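Local coordinates for staphylococcal enterotoxin-like toxin (Staphylococcus aureus, PDB 4DXF), which probably binds carbohydrate, as a secreted staphylococcal superantigen-like protein built from an OB-fold domain and a beta-grasp domain, at residues A[26-31]-A[80-85]; A[52-57]-A[89-94]; A[100-105]-A[132-137]; A[166-171]-A[193-198]. One frame throughout, in Å; residues are numbered along the deposited sequence.

In the fold
Contacts 1 and 2 belong to the seven-stranded sheet of the OB-fold domain and touch each other; Ser93 OG of contact 2 meets the backbone N of Val81 in contact 1. Contact 1 is an antiparallel edge with an apolar face, whereas contact 2 is a parallel bridge that frays into a cation-pi pair at the surface. Contact 3, almost wholly polar, joins the connection between the two large sheets to the chain entering strand 135-137. Contact 4, which touches it, combines a bulged strand pair of the beta-grasp domain with a charged outer side. All four are partly buried: Val80 in contact 1 and Ile166, Met168 and Ile196 in contact 4 are buried, while contacts 2 and 3 each involve three exposed residues.

Contact 1 (A[26-31]-A[80-85]); sequences PSLEFK and VVLEEN
Leu28 and Val80 form an antiparallel hydrogen-bonded pair at the edge of the OB-fold sheet, where strand 28-31 is outermost. Two backbone bonds define the pair: Leu28 N gives to Val80 O at 2.7 Å, and Val80 N returns one to Leu28 O at 2.9 Å. Val80 O also receives a close CA-H from Ser27.

The tight part is the apolar face around Val80, which is buried. Its CB lies beside Leu28 CB, and its CG2 branch reaches the Phe30 ring obliquely, 3.9 Å from Phe30 CD1. With CG1 anti to the backbone N (chi1 174°), CG2 falls anti to the carbonyl carbon, where it meets the Phe30 ring. Ile58 and Ser93 also touch the Val80 side chain, and the Phe30 ring meets that of Tyr56, which places this face against the neighbouring strands.

Beyond Val80 the two chains part, and the contact becomes looser and wetter. The side chains of Leu28 and Leu82 still meet at their ends, CD1 to CD1 at 4.0 Å, but the polar backbone is linked through solvent. One water gives to Pro26 O and accepts from Leu82 N; a second gives to both carbonyls, lying 3.1 Å from Pro26 O and 2.8 Å from Leu82 O.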
# COMPACT_ATOMS: atom_id res chain seq x y z
N PRO A 26 5.05 8.26 -7.36
CA PRO A 26 4.14 9.12 -6.57
C PRO A 26 2.80 8.40 -6.32
O PRO A 26 2.39 7.53 -7.13
CB PRO A 26 3.95 10.38 -7.45
CG PRO A 26 4.19 9.89 -8.90
CD PRO A 26 5.13 8.63 -8.78
N SER A 27 2.15 8.71 -5.20
CA SER A 27 0.80 8.13 -4.87
C SER A 27 -0.22 9.26 -4.83
O SER A 27 0.14 10.45 -4.73
CB SER A 27 0.75 7.43 -3.53
OG SER A 27 1.21 8.31 -2.46
N LEU A 28 -1.50 8.88 -4.95
CA LEU A 28 -2.60 9.88 -4.89
C LEU A 28 -3.59 9.31 -3.90
O LEU A 28 -3.73 8.06 -3.65
CB LEU A 28 -3.27 10.05 -6.27
CG LEU A 28 -2.48 10.68 -7.45
CD1 LEU A 28 -3.01 10.35 -8.84
CD2 LEU A 28 -2.26 12.18 -7.23
N GLU A 29 -4.37 10.19 -3.26
CA GLU A 29 -5.29 9.65 -2.29
C GLU A 29 -6.64 10.30 -2.54
O GLU A 29 -6.67 11.52 -2.54
CB GLU A 29 -4.86 10.00 -0.88
CG GLU A 29 -3.69 9.13 -0.41
CD GLU A 29 -3.17 9.46 0.96
OE1 GLU A 29 -3.99 9.84 1.84
OE2 GLU A 29 -1.93 9.37 1.15
N PHE A 30 -7.69 9.52 -2.79
CA PHE A 30 -9.06 10.05 -3.07
C PHE A 30 -9.99 9.57 -2.01
O PHE A 30 -10.19 8.40 -1.86
CB PHE A 30 -9.51 9.63 -4.48
CG PHE A 30 -8.56 10.13 -5.57
CD1 PHE A 30 -8.03 9.26 -6.48
CD2 PHE A 30 -8.27 11.50 -5.68
CE1 PHE A 30 -7.20 9.74 -7.46
CE2 PHE A 30 -7.45 11.97 -6.64
CZ PHE A 30 -6.89 11.08 -7.51
N LYS A 31 -10.56 10.48 -1.22
CA LYS A 31 -11.26 10.00 -0.07
C LYS A 31 -12.69 10.58 -0.18
O LYS A 31 -12.89 11.57 -0.90
CB LYS A 31 -10.62 10.45 1.26
CG LYS A 31 -9.23 9.78 1.53
CD LYS A 31 -8.80 9.98 3.01
CE LYS A 31 -7.28 9.98 3.04
NZ LYS A 31 -6.75 10.22 4.41
N VAL A 80 -4.05 5.31 -4.44
CA VAL A 80 -3.72 5.16 -5.87
C VAL A 80 -2.22 5.28 -6.06
O VAL A 80 -1.61 6.26 -5.66
CB VAL A 80 -4.46 6.20 -6.78
CG1 VAL A 80 -4.00 6.17 -8.28
CG2 VAL A 80 -5.92 6.02 -6.66
N VAL A 81 -1.68 4.32 -6.83
CA VAL A 81 -0.32 4.45 -7.35
C VAL A 81 -0.49 4.17 -8.86
O VAL A 81 -0.80 3.01 -9.20
CB VAL A 81 0.60 3.35 -6.70
CG1 VAL A 81 2.05 3.48 -7.32
CG2 VAL A 81 0.73 3.55 -5.20
N LEU A 82 -0.39 5.20 -9.71
CA LEU A 82 -0.68 5.03 -11.16
C LEU A 82 0.48 4.15 -11.71
O LEU A 82 1.63 4.32 -11.30
CB LEU A 82 -0.71 6.31 -11.91
CG LEU A 82 -1.82 7.29 -11.48
CD1 LEU A 82 -1.60 8.58 -12.19
CD2 LEU A 82 -3.11 6.55 -11.87
N GLU A 83 0.11 3.19 -12.55
CA GLU A 83 1.10 2.22 -13.06
C GLU A 83 0.85 1.99 -14.53
O GLU A 83 -0.27 2.20 -15.02
CB GLU A 83 0.89 0.88 -12.38
CG GLU A 83 1.37 0.77 -11.00
CD GLU A 83 1.26 -0.67 -10.44
OE1 GLU A 83 1.63 -1.66 -11.13
OE2 GLU A 83 0.91 -0.85 -9.27
N GLU A 84 1.90 1.56 -15.25
CA GLU A 84 1.61 1.10 -16.59
C GLU A 84 0.99 -0.31 -16.58
O GLU A 84 1.02 -1.04 -15.57
CB GLU A 84 2.77 1.37 -17.58
CG GLU A 84 2.73 2.86 -18.00
CD GLU A 84 3.81 3.28 -18.98
OE1 GLU A 84 3.47 3.60 -20.15
OE2 GLU A 84 5.00 3.31 -18.57
N ASN A 85 0.29 -0.63 -17.65
CA ASN A 85 -0.57 -1.80 -17.61
C ASN A 85 -0.75 -2.39 -19.02
O ASN A 85 -0.37 -1.75 -20.01
CB ASN A 85 -1.93 -1.42 -17.00
CG ASN A 85 -2.71 -0.45 -17.85
OD1 ASN A 85 -3.56 -0.87 -18.62
ND2 ASN A 85 -2.44 0.85 -17.72
O HOH W 1 -0.00 7.79 -8.55
O HOH W 2 2.83 6.44 -9.95

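Contact 2 (A[52-57]-A[89-94]); sequences DYFIYK and LEKYSV
Lys91 lays the end of its side chain over one face of the Phe54 ring. Its CE stands 3.8 Å from the Phe54 ring centroid, a CH-pi contact, and its NZ follows at 4.4 Å from the same centroid, only 8° off the ring normal, which satisfies a cation-pi geometry. The bend at chi2 (-78°) turns the otherwise extended lysine chain across the ring. Glu90 approaches differently: its OE2 lies at the ring edge, 3.7 Å from Phe54 CE1, with the carboxylate plane almost perpendicular to the ring.

Tyr56 runs alongside Lys91, its CD2 touching Lys91 CB, and a water joins the two polar ends by giving to Tyr56 OH and accepting from Lys91 NZ. Tyr56 OH itself gives to the syn lone pair of Asp52 OD2 at 2.7 Å. Asp52 OD1 takes the backbone N of Phe54, an Asx turn, so one carboxylate ties both aromatic residues to the loop.

Lys57 makes the parallel bridge to Tyr92, joining strands 56-59 and 92-99 in an otherwise antiparallel sheet, as in OB folds. Its N gives to Lys91 O at 2.8 Å, and its O accepts from Ser93 N at 3.3 Å. Leu89 crosses the Lys57 chain at about a right angle, both methyls against its methylenes, while Lys57 NZ goes to Asn48. Strand 56-59 lies between strands 92-99 and 46-49, with Phe46 touching Lys57, Leu89 and Tyr92.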
# COMPACT_ATOMS: atom_id res chain seq x y z
N ASP A 52 -11.57 14.16 -10.46
CA ASP A 52 -11.10 15.31 -11.18
C ASP A 52 -11.58 15.19 -12.63
O ASP A 52 -12.71 14.67 -12.84
CB ASP A 52 -9.57 15.43 -11.08
CG ASP A 52 -8.86 14.13 -11.42
OD1 ASP A 52 -9.48 13.29 -12.09
OD2 ASP A 52 -7.69 13.89 -10.96
N TYR A 53 -10.77 15.60 -13.60
CA TYR A 53 -11.16 15.43 -15.03
C TYR A 53 -10.81 14.05 -15.63
O TYR A 53 -11.14 13.77 -16.79
CB TYR A 53 -10.68 16.58 -15.90
CG TYR A 53 -11.63 17.74 -15.79
CD1 TYR A 53 -11.33 18.86 -14.99
CD2 TYR A 53 -12.87 17.69 -16.45
CE1 TYR A 53 -12.26 19.95 -14.87
CE2 TYR A 53 -13.78 18.76 -16.33
CZ TYR A 53 -13.46 19.85 -15.55
OH TYR A 53 -14.37 20.86 -15.46
N PHE A 54 -10.23 13.19 -14.83
CA PHE A 54 -9.91 11.82 -15.24
C PHE A 54 -10.82 10.73 -14.67
O PHE A 54 -11.33 10.75 -13.51
CB PHE A 54 -8.45 11.49 -14.86
CG PHE A 54 -7.44 12.40 -15.52
CD1 PHE A 54 -6.99 12.15 -16.83
CD2 PHE A 54 -6.96 13.53 -14.85
CE1 PHE A 54 -6.05 13.02 -17.46
CE2 PHE A 54 -6.01 14.39 -15.43
CZ PHE A 54 -5.54 14.13 -16.75
N ILE A 55 -10.97 9.67 -15.46
CA ILE A 55 -11.59 8.51 -14.90
C ILE A 55 -10.52 7.51 -14.46
O ILE A 55 -9.80 6.94 -15.33
CB ILE A 55 -12.55 7.86 -15.95
CG1 ILE A 55 -13.55 8.88 -16.54
CG2 ILE A 55 -13.23 6.71 -15.41
CD1 ILE A 55 -14.51 8.21 -17.59
N TYR A 56 -10.37 7.29 -13.16
CA TYR A 56 -9.40 6.32 -12.66
C TYR A 56 -9.95 4.94 -12.63
O TYR A 56 -11.02 4.65 -12.10
CB TYR A 56 -8.75 6.68 -11.31
CG TYR A 56 -8.09 8.00 -11.29
CD1 TYR A 56 -8.82 9.18 -11.33
CD2 TYR A 56 -6.66 8.11 -11.21
CE1 TYR A 56 -8.17 10.44 -11.34
CE2 TYR A 56 -6.03 9.36 -11.20
CZ TYR A 56 -6.77 10.50 -11.23
OH TYR A 56 -6.16 11.70 -11.23
N LYS A 57 -9.21 4.02 -13.29
CA LYS A 57 -9.66 2.64 -13.33
C LYS A 57 -8.95 1.84 -12.28
O LYS A 57 -7.72 1.61 -12.39
CB LYS A 57 -9.30 2.02 -14.70
CG LYS A 57 -9.91 2.77 -15.89
CD LYS A 57 -11.05 2.01 -16.46
CE LYS A 57 -11.56 2.89 -17.59
NZ LYS A 57 -12.98 3.06 -17.37
N LEU A 89 -4.89 1.23 -20.47
CA LEU A 89 -5.64 2.25 -19.69
C LEU A 89 -4.75 3.38 -19.24
O LEU A 89 -3.63 3.15 -18.80
CB LEU A 89 -6.26 1.58 -18.49
CG LEU A 89 -7.32 0.56 -18.81
CD1 LEU A 89 -7.75 -0.12 -17.52
CD2 LEU A 89 -8.54 1.23 -19.57
N GLU A 90 -5.21 4.62 -19.38
CA GLU A 90 -4.37 5.77 -19.11
C GLU A 90 -4.06 5.94 -17.59
O GLU A 90 -2.95 6.36 -17.18
CB GLU A 90 -5.08 6.98 -19.68
CG GLU A 90 -4.36 8.32 -19.60
CD GLU A 90 -5.24 9.51 -20.08
OE1 GLU A 90 -6.43 9.27 -20.50
OE2 GLU A 90 -4.73 10.66 -20.02
N LYS A 91 -5.09 5.68 -16.79
CA LYS A 91 -5.09 5.88 -15.32
C LYS A 91 -5.56 4.63 -14.67
O LYS A 91 -6.75 4.29 -14.63
CB LYS A 91 -5.99 7.08 -14.95
CG LYS A 91 -5.62 8.31 -15.65
CD LYS A 91 -4.38 9.00 -15.04
CE LYS A 91 -4.13 10.34 -15.67
NZ LYS A 91 -2.93 10.96 -15.07
N TYR A 92 -4.60 3.89 -14.16
CA TYR A 92 -4.80 2.59 -13.71
C TYR A 92 -3.97 2.46 -12.44
O TYR A 92 -2.82 2.95 -12.40
CB TYR A 92 -4.26 1.64 -14.81
CG TYR A 92 -4.07 0.25 -14.41
CD1 TYR A 92 -2.85 -0.17 -13.84
CD2 TYR A 92 -5.05 -0.71 -14.64
CE1 TYR A 92 -2.63 -1.51 -13.45
CE2 TYR A 92 -4.86 -2.04 -14.21
CZ TYR A 92 -3.62 -2.41 -13.65
OH TYR A 92 -3.42 -3.72 -13.30
N SER A 93 -4.57 1.78 -11.49
CA SER A 93 -4.06 1.41 -10.17
C SER A 93 -4.67 0.12 -9.64
O SER A 93 -5.78 -0.34 -10.05
CB SER A 93 -4.16 2.63 -9.21
OG SER A 93 -3.64 2.33 -7.97
N VAL A 94 -3.99 -0.55 -8.71
CA VAL A 94 -4.41 -1.86 -8.28
C VAL A 94 -4.80 -1.94 -6.82
O VAL A 94 -3.96 -1.64 -5.96
CB VAL A 94 -3.26 -2.90 -8.55
CG1 VAL A 94 -3.72 -4.24 -8.10
CG2 VAL A 94 -2.92 -2.85 -10.03
O HOH W 3 -3.59 11.97 -12.41

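Contact 3 (A[100-105]-A[132-137]); sequences SNSKKV and TKEQIS
Hydrogen bonds run both ways between Asn101 and Ser102 of the loop 100-105 and Thr132 and Glu134 of the chain leading into strand 135-137. Among the direct bonds, the Asn101 amide uses both ends. Its OD1 takes the backbone N of Glu134 at 2.9 Å, almost straight (177° at the hydrogen), with the donor tilted 33° from the carbonyl plane. Its ND2 gives to Thr132 O at 2.9 Å, with that oxygen practically in the amide plane; gripped at both ends, the amide has its rotation fixed. In return, Glu134 OE1 accepts two donors from one residue: Ser102 OG, at 2.8 Å on the syn lone pair, and Ser102 N, at 2.9 Å.

The charge contact is weaker. Lys103 NZ stands 3.6 Å from Glu134 OE2, a long salt bridge, its chain bent at three torsions to curl back.

Waters extend the network: one gives to both Ser100 O and Glu134 OE1, another accepts from Val105 N and gives to Thr132 O. Val105 packs against backbone: its CB lies 3.5 Å from Thr132 O and its CG2 against Glu134 N and CA.

The contact ties the link between strands 92-99 and 107-116 to strand 135-137, and Ser100 and Lys133 both bind Asp77 of strand 76-80 in the OB-fold sheet. Strand 135-137 pairs with strand 190-192 and leads into helix 138-153, with Ser137 at its N-cap, its OG bonded to Glu140 N.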
# COMPACT_ATOMS: atom_id res chain seq x y z
N SER A 100 -14.69 4.68 3.68
CA SER A 100 -14.39 6.02 4.22
C SER A 100 -14.61 6.06 5.75
O SER A 100 -15.40 5.32 6.30
CB SER A 100 -15.34 7.06 3.53
OG SER A 100 -15.27 7.03 2.11
N ASN A 101 -13.90 6.94 6.42
CA ASN A 101 -14.04 7.15 7.85
C ASN A 101 -15.51 7.46 8.20
O ASN A 101 -16.19 8.10 7.41
CB ASN A 101 -13.23 8.37 8.22
CG ASN A 101 -11.74 8.04 8.37
OD1 ASN A 101 -11.33 6.92 8.10
ND2 ASN A 101 -10.96 9.00 8.79
N SER A 102 -15.89 7.06 9.40
CA SER A 102 -17.21 7.44 10.00
C SER A 102 -16.96 8.36 11.18
O SER A 102 -17.90 8.76 11.88
CB SER A 102 -17.96 6.16 10.46
OG SER A 102 -17.19 5.53 11.47
N LYS A 103 -15.72 8.72 11.41
CA LYS A 103 -15.33 9.55 12.57
C LYS A 103 -13.88 10.03 12.39
O LYS A 103 -13.17 9.48 11.54
CB LYS A 103 -15.45 8.75 13.88
CG LYS A 103 -14.60 7.46 13.92
CD LYS A 103 -14.04 7.17 15.33
CE LYS A 103 -15.06 6.62 16.29
NZ LYS A 103 -15.40 5.21 15.95
N LYS A 104 -13.47 11.06 13.15
CA LYS A 104 -12.08 11.49 13.16
C LYS A 104 -11.22 10.31 13.65
O LYS A 104 -11.62 9.56 14.52
CB LYS A 104 -11.86 12.61 14.17
CG LYS A 104 -12.44 13.93 13.89
CD LYS A 104 -12.06 14.81 15.09
CE LYS A 104 -12.55 16.22 14.92
NZ LYS A 104 -12.51 16.91 16.25
N VAL A 105 -10.03 10.16 13.09
CA VAL A 105 -9.08 9.15 13.55
C VAL A 105 -7.72 9.87 13.70
O VAL A 105 -7.24 10.48 12.75
CB VAL A 105 -8.97 7.99 12.52
CG1 VAL A 105 -7.91 6.99 12.91
CG2 VAL A 105 -10.29 7.22 12.40
N THR A 132 -4.61 8.00 9.99
CA THR A 132 -5.78 8.95 9.95
C THR A 132 -7.04 8.29 9.39
O THR A 132 -8.11 8.91 9.29
CB THR A 132 -5.43 10.19 9.14
OG1 THR A 132 -5.10 9.85 7.78
CG2 THR A 132 -4.25 10.95 9.83
N LYS A 133 -6.92 7.01 9.11
CA LYS A 133 -7.96 6.20 8.50
C LYS A 133 -8.42 5.04 9.33
O LYS A 133 -7.63 4.26 9.89
CB LYS A 133 -7.55 5.74 7.08
CG LYS A 133 -7.91 6.71 5.95
CD LYS A 133 -7.32 6.28 4.60
CE LYS A 133 -8.02 5.02 3.93
NZ LYS A 133 -9.62 5.00 4.08
N GLU A 134 -9.74 4.91 9.41
CA GLU A 134 -10.42 3.86 10.13
C GLU A 134 -10.08 2.49 9.55
O GLU A 134 -9.82 1.52 10.28
CB GLU A 134 -11.96 4.06 10.05
CG GLU A 134 -12.57 3.61 11.26
CD GLU A 134 -13.97 4.18 11.52
OE1 GLU A 134 -14.63 4.72 10.61
OE2 GLU A 134 -14.37 4.06 12.68
N GLN A 135 -10.08 2.44 8.23
CA GLN A 135 -9.79 1.20 7.55
C GLN A 135 -8.70 1.55 6.52
O GLN A 135 -8.85 2.44 5.74
CB GLN A 135 -11.02 0.72 6.84
CG GLN A 135 -10.85 -0.71 6.37
CD GLN A 135 -12.06 -1.25 5.65
OE1 GLN A 135 -12.34 -0.87 4.53
NE2 GLN A 135 -12.78 -2.13 6.30
N ILE A 136 -7.60 0.80 6.50
CA ILE A 136 -6.50 1.12 5.63
C ILE A 136 -6.10 -0.17 4.90
O ILE A 136 -6.16 -1.25 5.53
CB ILE A 136 -5.31 1.66 6.49
CG1 ILE A 136 -4.19 2.13 5.57
CG2 ILE A 136 -4.92 0.70 7.65
CD1 ILE A 136 -3.22 2.95 6.29
N SER A 137 -5.77 -0.01 3.65
CA SER A 137 -5.40 -1.12 2.77
C SER A 137 -3.96 -1.52 3.07
O SER A 137 -3.11 -0.67 3.44
CB SER A 137 -5.47 -0.79 1.27
OG SER A 137 -4.67 0.27 0.80
O HOH W 4 -14.78 3.11 8.40
O HOH W 5 -11.19 4.63 6.56
O HOH W 6 -9.30 11.14 10.57

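Contact 4 (A[166-171]-A[193-198]); sequences IKMKNG and GTNIDN
Lys167 O accepts the backbone N of both Asp197 and Asn198, the mark of a classic beta bulge between antiparallel strands of the beta-grasp domain. The two bonds are unequal: Asp197 N lies 2.8 Å from Lys167 O, whereas Asn198 N is weakly bound at 3.4 Å. Lys167 N is satisfied by Asn198 O at 2.8 Å. The shift of one residue brings Met168 opposite Ile196 as a non-hydrogen-bonded pair, and Ile196 O accepts from His107 NE2 of strand 107-116.

Past the bulge, Asn195 serves the type I turn that starts at Met168. Its backbone O takes Lys169 N at 2.6 Å, and its side-chain OD1 takes Asn170 N at 3.1 Å. With Asn195 CG anti to the backbone N (chi1 -157°), the amide reaches the turn, crossing the Asn170 side chain with the amide planes 70° apart; Asn170 OD1 accepts from Gly172 N.

Lys169 arches over the backbone of 194-196, and its NZ forms a salt bridge with Asp197 OD1, 3.0 Å away on the anti lone pair. The other oxygen, Asp197 OD2, receives Asn198 ND2 from above the carboxylate plane, so both carboxylate oxygens have donors. Lys167 NZ turns instead to Glu200.

The buried side is apolar: Ile196 CG2 meets Ile166 CG2 at 3.8 Å, and Met168 SD touches Ile196 CG1. Strand 196-203 lies between strands 162-168 and 107-116 in the five-stranded sheet, and helix 138-153 packs on Ile166 and Ile196 through Leu145 and Leu141, respectively.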
# COMPACT_ATOMS: atom_id res chain seq x y z
N ILE A 166 3.39 -5.69 10.57
CA ILE A 166 2.40 -4.79 11.19
C ILE A 166 1.77 -5.58 12.31
O ILE A 166 1.15 -6.62 12.07
CB ILE A 166 1.29 -4.39 10.18
CG1 ILE A 166 1.79 -3.89 8.82
CG2 ILE A 166 0.26 -3.36 10.80
CD1 ILE A 166 2.67 -2.59 8.83
N LYS A 167 1.94 -5.12 13.54
CA LYS A 167 1.46 -5.89 14.68
C LYS A 167 0.16 -5.27 15.15
O LYS A 167 0.14 -4.10 15.45
CB LYS A 167 2.47 -5.91 15.85
CG LYS A 167 3.75 -6.69 15.38
CD LYS A 167 4.84 -6.72 16.44
CE LYS A 167 4.98 -8.11 17.05
NZ LYS A 167 5.54 -7.97 18.43
N MET A 168 -0.88 -6.10 15.20
CA MET A 168 -2.22 -5.66 15.59
C MET A 168 -2.48 -5.72 17.10
O MET A 168 -1.98 -6.64 17.78
CB MET A 168 -3.20 -6.53 14.82
CG MET A 168 -2.98 -6.46 13.28
SD MET A 168 -2.90 -4.77 12.60
CE MET A 168 -4.68 -4.27 12.60
N LYS A 169 -3.25 -4.76 17.63
CA LYS A 169 -3.61 -4.69 19.07
C LYS A 169 -4.34 -5.96 19.50
O LYS A 169 -4.16 -6.48 20.63
CB LYS A 169 -4.50 -3.48 19.38
CG LYS A 169 -3.74 -2.21 19.68
CD LYS A 169 -4.69 -1.05 19.71
CE LYS A 169 -3.94 0.23 19.65
NZ LYS A 169 -2.79 0.18 20.61
N ASN A 170 -5.14 -6.47 18.57
CA ASN A 170 -5.92 -7.68 18.79
C ASN A 170 -5.03 -8.93 18.86
O ASN A 170 -5.51 -10.05 18.97
CB ASN A 170 -7.10 -7.78 17.79
CG ASN A 170 -6.70 -8.36 16.42
OD1 ASN A 170 -5.53 -8.63 16.14
ND2 ASN A 170 -7.71 -8.56 15.58
N GLY A 171 -3.71 -8.72 18.89
CA GLY A 171 -2.77 -9.85 18.84
C GLY A 171 -2.32 -10.40 17.48
O GLY A 171 -1.32 -11.11 17.42
N GLY A 193 -7.33 0.28 10.84
CA GLY A 193 -6.24 1.23 11.19
C GLY A 193 -6.12 1.51 12.66
O GLY A 193 -5.02 1.57 13.19
N THR A 194 -7.27 1.68 13.34
CA THR A 194 -7.29 1.95 14.76
C THR A 194 -6.67 0.85 15.65
O THR A 194 -6.30 1.11 16.80
CB THR A 194 -8.77 2.29 15.24
OG1 THR A 194 -9.55 1.09 15.36
CG2 THR A 194 -9.47 3.16 14.20
N ASN A 195 -6.57 -0.36 15.10
CA ASN A 195 -6.08 -1.52 15.78
C ASN A 195 -4.58 -1.82 15.53
O ASN A 195 -4.04 -2.76 16.12
CB ASN A 195 -6.92 -2.74 15.37
CG ASN A 195 -6.87 -3.87 16.40
OD1 ASN A 195 -6.24 -4.92 16.17
ND2 ASN A 195 -7.49 -3.62 17.58
N ILE A 196 -3.92 -1.04 14.68
CA ILE A 196 -2.46 -1.22 14.52
C ILE A 196 -1.78 -0.81 15.84
O ILE A 196 -2.00 0.30 16.35
CB ILE A 196 -1.94 -0.40 13.33
CG1 ILE A 196 -2.55 -0.93 12.03
CG2 ILE A 196 -0.40 -0.46 13.23
CD1 ILE A 196 -2.33 0.01 10.79
N ASP A 197 -0.94 -1.68 16.35
CA ASP A 197 -0.25 -1.38 17.56
C ASP A 197 1.15 -0.77 17.32
O ASP A 197 1.43 0.38 17.73
CB ASP A 197 -0.14 -2.65 18.39
CG ASP A 197 0.31 -2.36 19.78
OD1 ASP A 197 -0.22 -1.40 20.42
OD2 ASP A 197 1.24 -3.05 20.20
N ASN A 198 2.01 -1.54 16.64
CA ASN A 198 3.40 -1.13 16.31
C ASN A 198 3.85 -1.88 15.04
O ASN A 198 3.23 -2.89 14.59
CB ASN A 198 4.40 -1.30 17.48
CG ASN A 198 4.62 -2.75 17.86
OD1 ASN A 198 5.54 -3.43 17.37
ND2 ASN A 198 3.74 -3.26 18.70